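Local coordinates for protein cysteine protease-like virA (Shigella flexneri, PDB 3EB8) that acts as a secreted virulence effector that promotes bacterial entry into epithelial cells and spread within and between them, although its reported protease activity on alpha-tubulin is disputed, at residues S80-K85 with N118-I123; H142-D147 with A231-F236; C275-K280 with V302-L307; N319-S324 with R347-A352. All blocks are in the same frame, centred on the assembly; numbering follows the deposited sequence.

Contact 1 (S80-K85 with N118-I123)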
# COMPACT_ATOMS: atom_id res chain seq x y z
N SER A 80 7.89 11.63 -9.14
CA SER A 80 8.44 11.53 -7.80
C SER A 80 7.70 12.45 -6.83
O SER A 80 7.75 12.24 -5.62
CB SER A 80 9.95 11.81 -7.79
OG SER A 80 10.23 13.16 -8.08
N SER A 81 7.00 13.44 -7.34
CA SER A 81 6.30 14.37 -6.46
C SER A 81 4.81 14.06 -6.29
O SER A 81 4.12 14.73 -5.51
CB SER A 81 6.51 15.80 -6.95
OG SER A 81 5.78 16.02 -8.14
N LEU A 82 4.29 13.08 -7.04
CA LEU A 82 2.90 12.66 -6.87
C LEU A 82 2.68 11.99 -5.50
O LEU A 82 3.59 11.44 -4.91
CB LEU A 82 2.47 11.70 -8.00
CG LEU A 82 2.36 12.27 -9.42
CD1 LEU A 82 2.04 11.17 -10.40
CD2 LEU A 82 1.32 13.37 -9.50
N PRO A 83 1.45 12.04 -4.99
CA PRO A 83 1.20 11.37 -3.71
C PRO A 83 1.20 9.83 -3.87
O PRO A 83 1.07 9.33 -4.98
CB PRO A 83 -0.20 11.85 -3.31
CG PRO A 83 -0.62 12.83 -4.36
CD PRO A 83 0.23 12.62 -5.57
N PRO A 84 1.33 9.10 -2.75
CA PRO A 84 1.29 7.64 -2.75
C PRO A 84 -0.10 7.14 -3.13
O PRO A 84 -0.84 6.66 -2.27
CB PRO A 84 1.58 7.29 -1.29
CG PRO A 84 1.03 8.49 -0.53
CD PRO A 84 1.50 9.64 -1.39
N LYS A 85 -0.46 7.25 -4.40
CA LYS A 85 -1.75 6.76 -4.89
C LYS A 85 -1.51 5.86 -6.09
O LYS A 85 -0.42 5.86 -6.66
CB LYS A 85 -2.67 7.92 -5.28
CG LYS A 85 -2.94 8.86 -4.13
CD LYS A 85 -3.87 9.97 -4.52
CE LYS A 85 -4.14 10.86 -3.32
NZ LYS A 85 -4.82 12.13 -3.70
N ASN A 118 6.22 6.47 0.53
CA ASN A 118 5.48 7.63 0.05
C ASN A 118 5.34 7.81 -1.48
O ASN A 118 4.85 8.85 -1.93
CB ASN A 118 6.03 8.90 0.69
CG ASN A 118 5.86 8.90 2.20
OD1 ASN A 118 6.83 9.01 2.95
ND2 ASN A 118 4.62 8.74 2.66
N CYS A 119 5.75 6.83 -2.27
CA CYS A 119 5.70 7.03 -3.72
C CYS A 119 4.41 6.51 -4.36
O CYS A 119 3.80 5.57 -3.86
CB CYS A 119 6.94 6.44 -4.42
SG CYS A 119 6.93 4.67 -4.67
N CYS A 120 4.00 7.15 -5.45
CA CYS A 120 2.83 6.69 -6.20
C CYS A 120 3.19 5.39 -6.88
O CYS A 120 4.36 5.03 -6.92
CB CYS A 120 2.41 7.73 -7.24
SG CYS A 120 3.59 7.97 -8.63
N THR A 121 2.21 4.68 -7.41
CA THR A 121 2.49 3.43 -8.12
C THR A 121 1.64 3.36 -9.39
O THR A 121 0.74 4.18 -9.57
CB THR A 121 2.16 2.22 -7.24
OG1 THR A 121 0.85 2.40 -6.69
CG2 THR A 121 3.18 2.10 -6.09
N SER A 122 1.93 2.40 -10.27
CA SER A 122 1.21 2.26 -11.54
C SER A 122 0.30 1.03 -11.55
O SER A 122 0.74 -0.09 -11.26
CB SER A 122 2.20 2.18 -12.71
OG SER A 122 1.53 2.00 -13.95
N ILE A 123 -0.96 1.24 -11.89
CA ILE A 123 -1.95 0.18 -11.86
C ILE A 123 -1.69 -0.85 -12.96
O ILE A 123 -1.46 -0.49 -14.11
CB ILE A 123 -3.37 0.77 -12.01
CG1 ILE A 123 -3.71 1.63 -10.80
CG2 ILE A 123 -4.41 -0.33 -12.22
CD1 ILE A 123 -4.84 2.60 -11.06

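Contact 2 (H142-D147 with A231-F236)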
# COMPACT_ATOMS: atom_id res chain seq x y z
N HIS A 142 -2.11 -17.24 9.84
CA HIS A 142 -0.68 -17.49 10.03
C HIS A 142 0.15 -16.37 9.42
O HIS A 142 1.20 -16.01 9.95
CB HIS A 142 -0.26 -18.84 9.43
CG HIS A 142 -0.95 -20.01 10.06
ND1 HIS A 142 -2.32 -20.18 10.02
CD2 HIS A 142 -0.46 -21.07 10.74
CE1 HIS A 142 -2.64 -21.30 10.66
NE2 HIS A 142 -1.53 -21.86 11.10
N ASP A 143 -0.34 -15.81 8.31
CA ASP A 143 0.29 -14.66 7.68
C ASP A 143 0.39 -13.45 8.62
O ASP A 143 1.46 -12.86 8.78
CB ASP A 143 -0.43 -14.31 6.38
CG ASP A 143 -0.27 -15.39 5.32
OD1 ASP A 143 0.69 -16.19 5.45
OD2 ASP A 143 -1.08 -15.44 4.36
N ILE A 144 -0.71 -13.06 9.26
CA ILE A 144 -0.61 -11.92 10.18
C ILE A 144 0.25 -12.27 11.41
O ILE A 144 1.12 -11.50 11.81
CB ILE A 144 -1.99 -11.33 10.57
CG1 ILE A 144 -1.81 -10.01 11.32
CG2 ILE A 144 -2.79 -12.33 11.37
CD1 ILE A 144 -3.10 -9.18 11.49
N TYR A 145 0.04 -13.44 11.98
CA TYR A 145 0.86 -13.89 13.10
C TYR A 145 2.36 -13.75 12.79
O TYR A 145 3.09 -13.04 13.48
CB TYR A 145 0.53 -15.34 13.48
CG TYR A 145 1.35 -15.82 14.66
CD1 TYR A 145 1.06 -15.40 15.94
CD2 TYR A 145 2.44 -16.66 14.48
CE1 TYR A 145 1.81 -15.81 17.01
CE2 TYR A 145 3.20 -17.09 15.55
CZ TYR A 145 2.88 -16.66 16.82
OH TYR A 145 3.62 -17.08 17.91
N ARG A 146 2.82 -14.44 11.74
CA ARG A 146 4.23 -14.40 11.38
C ARG A 146 4.73 -12.96 11.24
O ARG A 146 5.77 -12.59 11.80
CB ARG A 146 4.49 -15.19 10.10
CG ARG A 146 4.11 -16.65 10.23
CD ARG A 146 4.15 -17.41 8.90
NE ARG A 146 3.13 -18.45 8.87
CZ ARG A 146 3.22 -19.59 8.20
NH1 ARG A 146 4.31 -19.86 7.50
NH2 ARG A 146 2.23 -20.47 8.24
N ASP A 147 3.97 -12.14 10.51
CA ASP A 147 4.41 -10.77 10.24
C ASP A 147 4.44 -9.87 11.49
O ASP A 147 5.39 -9.11 11.69
CB ASP A 147 3.57 -10.13 9.13
CG ASP A 147 4.16 -8.81 8.64
OD1 ASP A 147 4.62 -8.76 7.48
OD2 ASP A 147 4.18 -7.83 9.42
N ALA A 231 -10.74 -6.37 7.81
CA ALA A 231 -9.94 -5.47 6.97
C ALA A 231 -8.46 -5.49 7.35
O ALA A 231 -7.58 -5.61 6.49
CB ALA A 231 -10.47 -4.06 7.05
N LEU A 232 -8.19 -5.35 8.64
CA LEU A 232 -6.83 -5.42 9.17
C LEU A 232 -6.12 -6.75 8.85
O LEU A 232 -4.99 -6.76 8.34
CB LEU A 232 -6.86 -5.21 10.68
CG LEU A 232 -5.56 -5.39 11.47
CD1 LEU A 232 -4.46 -4.44 10.97
CD2 LEU A 232 -5.82 -5.21 12.96
N THR A 233 -6.79 -7.86 9.15
CA THR A 233 -6.15 -9.17 8.97
C THR A 233 -5.99 -9.52 7.50
O THR A 233 -4.96 -10.02 7.08
CB THR A 233 -6.89 -10.32 9.73
OG1 THR A 233 -8.24 -10.44 9.27
CG2 THR A 233 -6.90 -10.03 11.23
N SER A 234 -7.00 -9.22 6.70
CA SER A 234 -6.93 -9.55 5.29
C SER A 234 -5.72 -8.91 4.62
O SER A 234 -5.21 -9.45 3.63
CB SER A 234 -8.20 -9.10 4.57
OG SER A 234 -8.23 -7.70 4.41
N ALA A 235 -5.28 -7.77 5.15
CA ALA A 235 -4.21 -6.98 4.55
C ALA A 235 -2.88 -7.74 4.52
O ALA A 235 -1.99 -7.40 3.75
CB ALA A 235 -4.03 -5.63 5.26
N PHE A 236 -2.76 -8.75 5.37
CA PHE A 236 -1.52 -9.51 5.50
C PHE A 236 -1.50 -10.80 4.64
O PHE A 236 -0.47 -11.45 4.55
CB PHE A 236 -1.23 -9.85 6.97
CG PHE A 236 -0.90 -8.65 7.83
CD1 PHE A 236 -1.91 -7.88 8.38
CD2 PHE A 236 0.43 -8.31 8.08
CE1 PHE A 236 -1.59 -6.78 9.17
CE2 PHE A 236 0.74 -7.20 8.86
CZ PHE A 236 -0.27 -6.44 9.41

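Contact 3 (C275-K280 with V302-L307)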
# COMPACT_ATOMS: atom_id res chain seq x y z
N CYS A 275 10.76 -6.14 3.60
CA CYS A 275 10.77 -5.19 4.72
C CYS A 275 9.40 -4.99 5.41
O CYS A 275 9.23 -4.06 6.18
CB CYS A 275 11.35 -3.83 4.28
SG CYS A 275 12.61 -3.92 2.96
N GLY A 276 8.44 -5.87 5.13
CA GLY A 276 7.14 -5.85 5.81
C GLY A 276 6.04 -5.06 5.11
O GLY A 276 6.22 -4.60 3.98
N HIS A 277 4.91 -4.89 5.80
CA HIS A 277 3.71 -4.26 5.24
C HIS A 277 3.50 -2.81 5.67
O HIS A 277 3.71 -2.46 6.83
CB HIS A 277 2.45 -5.03 5.66
CG HIS A 277 2.32 -6.39 5.05
ND1 HIS A 277 1.47 -6.65 4.00
CD2 HIS A 277 2.93 -7.56 5.34
CE1 HIS A 277 1.56 -7.93 3.66
NE2 HIS A 277 2.44 -8.50 4.46
N ILE A 278 3.06 -1.97 4.74
CA ILE A 278 2.52 -0.68 5.12
C ILE A 278 1.02 -0.69 4.83
O ILE A 278 0.58 -0.73 3.67
CB ILE A 278 3.20 0.53 4.42
CG1 ILE A 278 4.53 0.89 5.12
CG2 ILE A 278 2.33 1.77 4.56
CD1 ILE A 278 5.59 -0.14 5.04
N ILE A 279 0.24 -0.65 5.90
CA ILE A 279 -1.20 -0.82 5.82
C ILE A 279 -1.94 0.43 6.27
O ILE A 279 -1.83 0.86 7.40
CB ILE A 279 -1.63 -2.03 6.68
CG1 ILE A 279 -1.06 -3.31 6.06
CG2 ILE A 279 -3.16 -2.10 6.81
CD1 ILE A 279 -0.99 -4.49 7.02
N LYS A 280 -2.69 1.02 5.35
CA LYS A 280 -3.52 2.17 5.69
C LYS A 280 -4.99 1.79 5.57
O LYS A 280 -5.41 1.25 4.55
CB LYS A 280 -3.19 3.37 4.80
CG LYS A 280 -1.81 3.95 5.06
CD LYS A 280 -1.84 5.48 5.11
CE LYS A 280 -0.62 6.04 5.85
NZ LYS A 280 -0.71 7.50 6.17
N VAL A 302 -9.01 -0.34 2.50
CA VAL A 302 -7.68 -0.81 2.86
C VAL A 302 -6.68 -0.54 1.74
O VAL A 302 -6.98 -0.73 0.56
CB VAL A 302 -7.71 -2.32 3.13
CG1 VAL A 302 -6.32 -2.84 3.47
CG2 VAL A 302 -8.71 -2.63 4.23
N SER A 303 -5.50 -0.07 2.13
CA SER A 303 -4.36 -0.05 1.24
C SER A 303 -3.26 -0.88 1.90
O SER A 303 -2.74 -0.49 2.95
CB SER A 303 -3.85 1.36 1.03
OG SER A 303 -2.53 1.32 0.51
N SER A 304 -2.92 -2.01 1.29
CA SER A 304 -1.90 -2.91 1.83
C SER A 304 -0.71 -3.00 0.89
O SER A 304 -0.78 -3.59 -0.18
CB SER A 304 -2.49 -4.30 2.05
OG SER A 304 -1.59 -5.17 2.72
N SER A 305 0.41 -2.41 1.29
CA SER A 305 1.60 -2.45 0.45
C SER A 305 2.63 -3.40 1.00
O SER A 305 2.98 -3.35 2.18
CB SER A 305 2.20 -1.06 0.33
OG SER A 305 1.25 -0.21 -0.29
N ILE A 306 3.12 -4.27 0.14
CA ILE A 306 4.24 -5.10 0.53
C ILE A 306 5.52 -4.48 -0.07
O ILE A 306 5.46 -3.81 -1.09
CB ILE A 306 4.01 -6.57 0.12
CG1 ILE A 306 4.92 -7.50 0.92
CG2 ILE A 306 4.20 -6.77 -1.39
CD1 ILE A 306 4.55 -8.97 0.82
N LEU A 307 6.66 -4.67 0.58
CA LEU A 307 7.89 -3.99 0.17
C LEU A 307 9.06 -4.94 -0.05
O LEU A 307 10.09 -4.79 0.61
CB LEU A 307 8.31 -2.93 1.19
CG LEU A 307 7.36 -1.81 1.65
CD1 LEU A 307 7.97 -1.01 2.81
CD2 LEU A 307 7.00 -0.88 0.52
O HOH W 1 -0.40 0.89 1.86

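Contact 4 (N319-S324 with R347-A352)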
# COMPACT_ATOMS: atom_id res chain seq x y z
N ASN A 319 10.70 -3.13 -4.43
CA ASN A 319 9.57 -3.20 -5.34
C ASN A 319 8.30 -3.04 -4.52
O ASN A 319 7.85 -3.98 -3.86
CB ASN A 319 9.59 -4.52 -6.10
CG ASN A 319 8.34 -4.74 -6.96
OD1 ASN A 319 7.67 -3.78 -7.37
ND2 ASN A 319 8.04 -6.00 -7.25
N LYS A 320 7.74 -1.84 -4.54
CA LYS A 320 6.48 -1.61 -3.86
C LYS A 320 5.32 -2.23 -4.64
O LYS A 320 5.06 -1.90 -5.79
CB LYS A 320 6.24 -0.12 -3.66
CG LYS A 320 4.98 0.22 -2.89
CD LYS A 320 4.88 1.71 -2.80
CE LYS A 320 3.65 2.18 -2.09
NZ LYS A 320 3.81 3.64 -1.79
N ILE A 321 4.62 -3.16 -4.00
CA ILE A 321 3.44 -3.74 -4.58
C ILE A 321 2.31 -3.37 -3.66
O ILE A 321 2.30 -3.79 -2.51
CB ILE A 321 3.54 -5.27 -4.65
CG1 ILE A 321 4.76 -5.69 -5.46
CG2 ILE A 321 2.28 -5.87 -5.24
CD1 ILE A 321 4.91 -7.18 -5.56
N GLU A 322 1.39 -2.56 -4.14
CA GLU A 322 0.27 -2.13 -3.32
C GLU A 322 -1.06 -2.71 -3.81
O GLU A 322 -1.34 -2.72 -5.01
CB GLU A 322 0.20 -0.61 -3.32
CG GLU A 322 -1.10 -0.03 -2.78
CD GLU A 322 -1.06 1.48 -2.76
OE1 GLU A 322 -0.10 2.06 -3.31
OE2 GLU A 322 -1.97 2.11 -2.19
N THR A 323 -1.86 -3.20 -2.87
CA THR A 323 -3.21 -3.61 -3.16
C THR A 323 -4.18 -2.81 -2.32
O THR A 323 -4.01 -2.69 -1.11
CB THR A 323 -3.44 -5.07 -2.83
OG1 THR A 323 -2.33 -5.84 -3.30
CG2 THR A 323 -4.75 -5.57 -3.46
N SER A 324 -5.20 -2.26 -2.98
CA SER A 324 -6.26 -1.53 -2.31
C SER A 324 -7.63 -2.16 -2.61
O SER A 324 -7.86 -2.68 -3.71
CB SER A 324 -6.27 -0.09 -2.79
OG SER A 324 -6.64 -0.08 -4.16
N ARG A 347 -10.00 -5.96 -6.05
CA ARG A 347 -8.71 -5.48 -5.57
C ARG A 347 -8.00 -4.77 -6.70
O ARG A 347 -7.97 -5.27 -7.82
CB ARG A 347 -7.81 -6.60 -5.07
CG ARG A 347 -8.39 -7.51 -4.03
CD ARG A 347 -7.48 -8.67 -3.84
NE ARG A 347 -8.25 -9.84 -3.50
CZ ARG A 347 -7.82 -11.09 -3.63
NH1 ARG A 347 -6.60 -11.33 -4.08
NH2 ARG A 347 -8.62 -12.09 -3.30
N GLN A 348 -7.44 -3.61 -6.41
CA GLN A 348 -6.58 -2.96 -7.37
C GLN A 348 -5.12 -3.08 -6.97
O GLN A 348 -4.73 -2.83 -5.82
CB GLN A 348 -6.95 -1.50 -7.54
CG GLN A 348 -6.23 -0.84 -8.68
CD GLN A 348 -6.66 0.60 -8.82
OE1 GLN A 348 -6.24 1.47 -8.05
NE2 GLN A 348 -7.53 0.86 -9.81
N VAL A 349 -4.31 -3.49 -7.94
CA VAL A 349 -2.91 -3.80 -7.71
C VAL A 349 -2.05 -2.84 -8.50
O VAL A 349 -2.35 -2.54 -9.67
CB VAL A 349 -2.62 -5.27 -8.08
CG1 VAL A 349 -1.13 -5.56 -8.07
CG2 VAL A 349 -3.35 -6.19 -7.13
N SER A 350 -1.01 -2.32 -7.86
CA SER A 350 -0.11 -1.36 -8.49
C SER A 350 1.33 -1.64 -8.09
O SER A 350 1.56 -2.23 -7.04
CB SER A 350 -0.49 0.05 -8.09
OG SER A 350 -0.37 0.20 -6.68
N PHE A 351 2.28 -1.20 -8.91
CA PHE A 351 3.70 -1.47 -8.70
C PHE A 351 4.55 -0.20 -8.76
O PHE A 351 4.23 0.73 -9.48
CB PHE A 351 4.24 -2.40 -9.78
CG PHE A 351 3.99 -3.84 -9.53
CD1 PHE A 351 2.70 -4.34 -9.52
CD2 PHE A 351 5.05 -4.71 -9.34
CE1 PHE A 351 2.46 -5.67 -9.30
CE2 PHE A 351 4.82 -6.06 -9.14
CZ PHE A 351 3.53 -6.55 -9.12
N ALA A 352 5.66 -0.21 -8.04
CA ALA A 352 6.71 0.74 -8.30
C ALA A 352 8.05 0.15 -7.90
O ALA A 352 8.14 -0.69 -7.00
CB ALA A 352 6.46 2.09 -7.57

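Contact 1 (S80-K85 with N118-I123)
Leu-82 lies along the sulfur of Cys-120: Leu-82 CB is 3.9 Å and Leu-82 CD1 4.0 Å from Cys-120 SG. The sulfur faces it because Cys-120 holds SG between its own backbone N and carbonyl carbon (chi1 67°). The carbonyl of Pro-83 presses on the same residue, its O 3.1 Å from Cys-120 CB. The same oxygen receives the backbone N of Lys-85 at 2.6 Å, closing an inverse gamma turn centred on Pro-84. That turn brings the proline ring against the carbonyl of Asn-118: Pro-84 CD comes to 3.5 Å from Asn-118 O, while Pro-84 CA points its hydrogen at Cys-119 O (3.4 Å). Past the turn a true hydrogen bond takes over, from Thr-121 N to Lys-85 O at 3.0 Å, nearly straight at 163° and with the donor tilted 25° out of the carbonyl plane. It introduces the parallel pairing of strands 86-87 and 121-123. The amine of Lys-85 leads elsewhere, to the carbonyls of Asp-21 and Phe-23. Two successive prolines offer no N-H, so the turn meets its partner mainly through carbonyl oxygens, C-H groups and sulfur, until Lys-85 O, just before strand 86-87, accepts Thr-121 N.

Contact 2 (H142-D147 with A231-F236)
Helix 140-149 packs against the end of helix 226-234 and the turn that follows, with Phe-236 of that turn at the centre; of the two segments, 231-236 alone lies in the region assigned to tubulin binding. Ile-144 is the main partner of the ring. With CG1 anti to the backbone N (chi1 -170°), the isoleucine sends its longer branch over the ring: Ile-144 CG1 sits 3.9 Å from the Phe-236 centroid, 20° off the normal, a CH-pi contact displaced toward the rim. Beyond it Ile-144 CD1 reaches Phe-236 CD1 at 3.6 Å and also meets the methyl CG2 of Thr-233 at 3.9 Å. Asp-147 comes to the edge of the ring instead, its OD2 3.5 Å from Phe-236 CE2 and its carboxylate turned 64° from the ring plane. The hydrogen bond of that oxygen goes to Thr-156 OG1, which probably helps to hold the carboxylate there. One turn earlier, the CB of Asp-143 lies 3.4 Å from Phe-236 O, while its OD2 bonds to Ser-139 OG and Gln-238 N. The result is a hydrophobic core between helices and sheet, in which Phe-236 meets both Ile-144 of helix 140-149 and His-277 and Ile-279 of strand 274-283.

Contact 3 (C275-K280 with V302-L307)
Two serine torsions gather a water onto the seam of this antiparallel strand pair. Ser-303 holds OG anti to its backbone N (chi1 162°), whereas Ser-305 swings OG to the N side, opposite the carbonyl carbon (chi1 -62°); the hydroxyls thereby converge on water 1 from the two ends of a three-residue span. The water donates to Ser-303 OG and to Ile-278 O, each at 2.6 Å, and is bonded to Ser-305 OG at 2.9 Å. Ile-278 O is thus gripped twice, since Ser-305 N also reaches it at 2.9 Å, tilted 33° from the carbonyl plane. The return bond, Ile-278 N to Ser-305 O, lies in the carbonyl plane of Ser-305. The next hydrogen-bonded pair is joined by Lys-280 N to Ser-303 O and Ser-303 N to Lys-280 O, each 2.8 Å. On the Ile-278 face, the CD1 methyl meets Leu-307 CD1 tightly at 3.4 Å. The other face carries His-277, with CG1 of Ile-306 over its ring and Ser-304 OG near the ring plane, 3.6 Å from ND1. Ser-303 OG has a further partner in Glu-322 OE2. One water joins three oxygens, Ile-278 O, Ser-303 OG and Ser-305 OG, while Ser-304 OG is met by Ala-235 O from the loop after helix 226-234, so that serines can line a largely buried strand pair and keep their hydrogen bonds.

Contact 4 (N319-S324 with R347-A352)
Strands 315-327 and 348-356 pair as antiparallel neighbours in the central mixed sheet, and their backbone polar groups alternate between partners. Glu-322 N gives its proton to Ser-350 O and Glu-322 O receives Ser-350 N, both at 2.9 Å. Ser-324 and Gln-348 repeat this exchange; the bond from Gln-348 N is nearly straight (170°). Toward the other end Ala-352 N bonds to Lys-320 O at 2.9 Å, in the carbonyl plane, but the reverse bond from Lys-320 N to Ala-352 O is bent and weak (127°). Between these pairs the N-H and C=O groups of Ile-321 and Thr-323 turn to strand 300-312, while those of Val-349 and Phe-351 turn to the chain at Ser-122 and Ile-124.

The polar side chains find their partners beyond the pair. Lys-320, fully extended, carries NZ to the carbonyls of Ala-116 and Cys-119, where the C-terminal end of helix 110-118 would probably favour a positive charge. Glu-322 OE2 is bonded to Ser-303 OG of strand 300-312. Ser-350 OG is held by Thr-121 OG1 and Gln-86 NE2; the same NE2 bonds to Gln-348 O, and Gln-86 OE1 pairs with Ser-324 OG.

The face of Ile-321, Thr-323, Val-349 and Phe-351 is largely apolar and lies against helix 245-265. There Ile-321 CG1 stands over the Phe-351 ring, 4.0 Å from its centroid, and the two side chains run side by side. At the end of the pair, Arg-347 sends NH1 to Leu-240 O and NH2 to Ile-342 O. The methyl CG2 of Thr-323 lies trans to the main-chain nitrogen, which brings it to 3.6 Å from Arg-347 CB.

From the N terminus, contact 1 closes first, over a loop of 32 residues that includes helix 110-118. The chain then passes through helix 140-149 and a part about half helical up to 231-236, where contact 2 closes the longest loop, of 83 residues. Contacts 3 and 4 each close a short connection, that of contact 3 including the unmodelled residues 285-297. All four are in series; none nests in or crosses another. They nevertheless join laterally: contact 2 rests on the strands of contact 3, strands 300-312 and 315-327 bond contact 3 to contact 4, and strand 121-123 borders contact 4, so one mixed sheet ties the helices of contact 2 to the turn after helix 72-81 in contact 1.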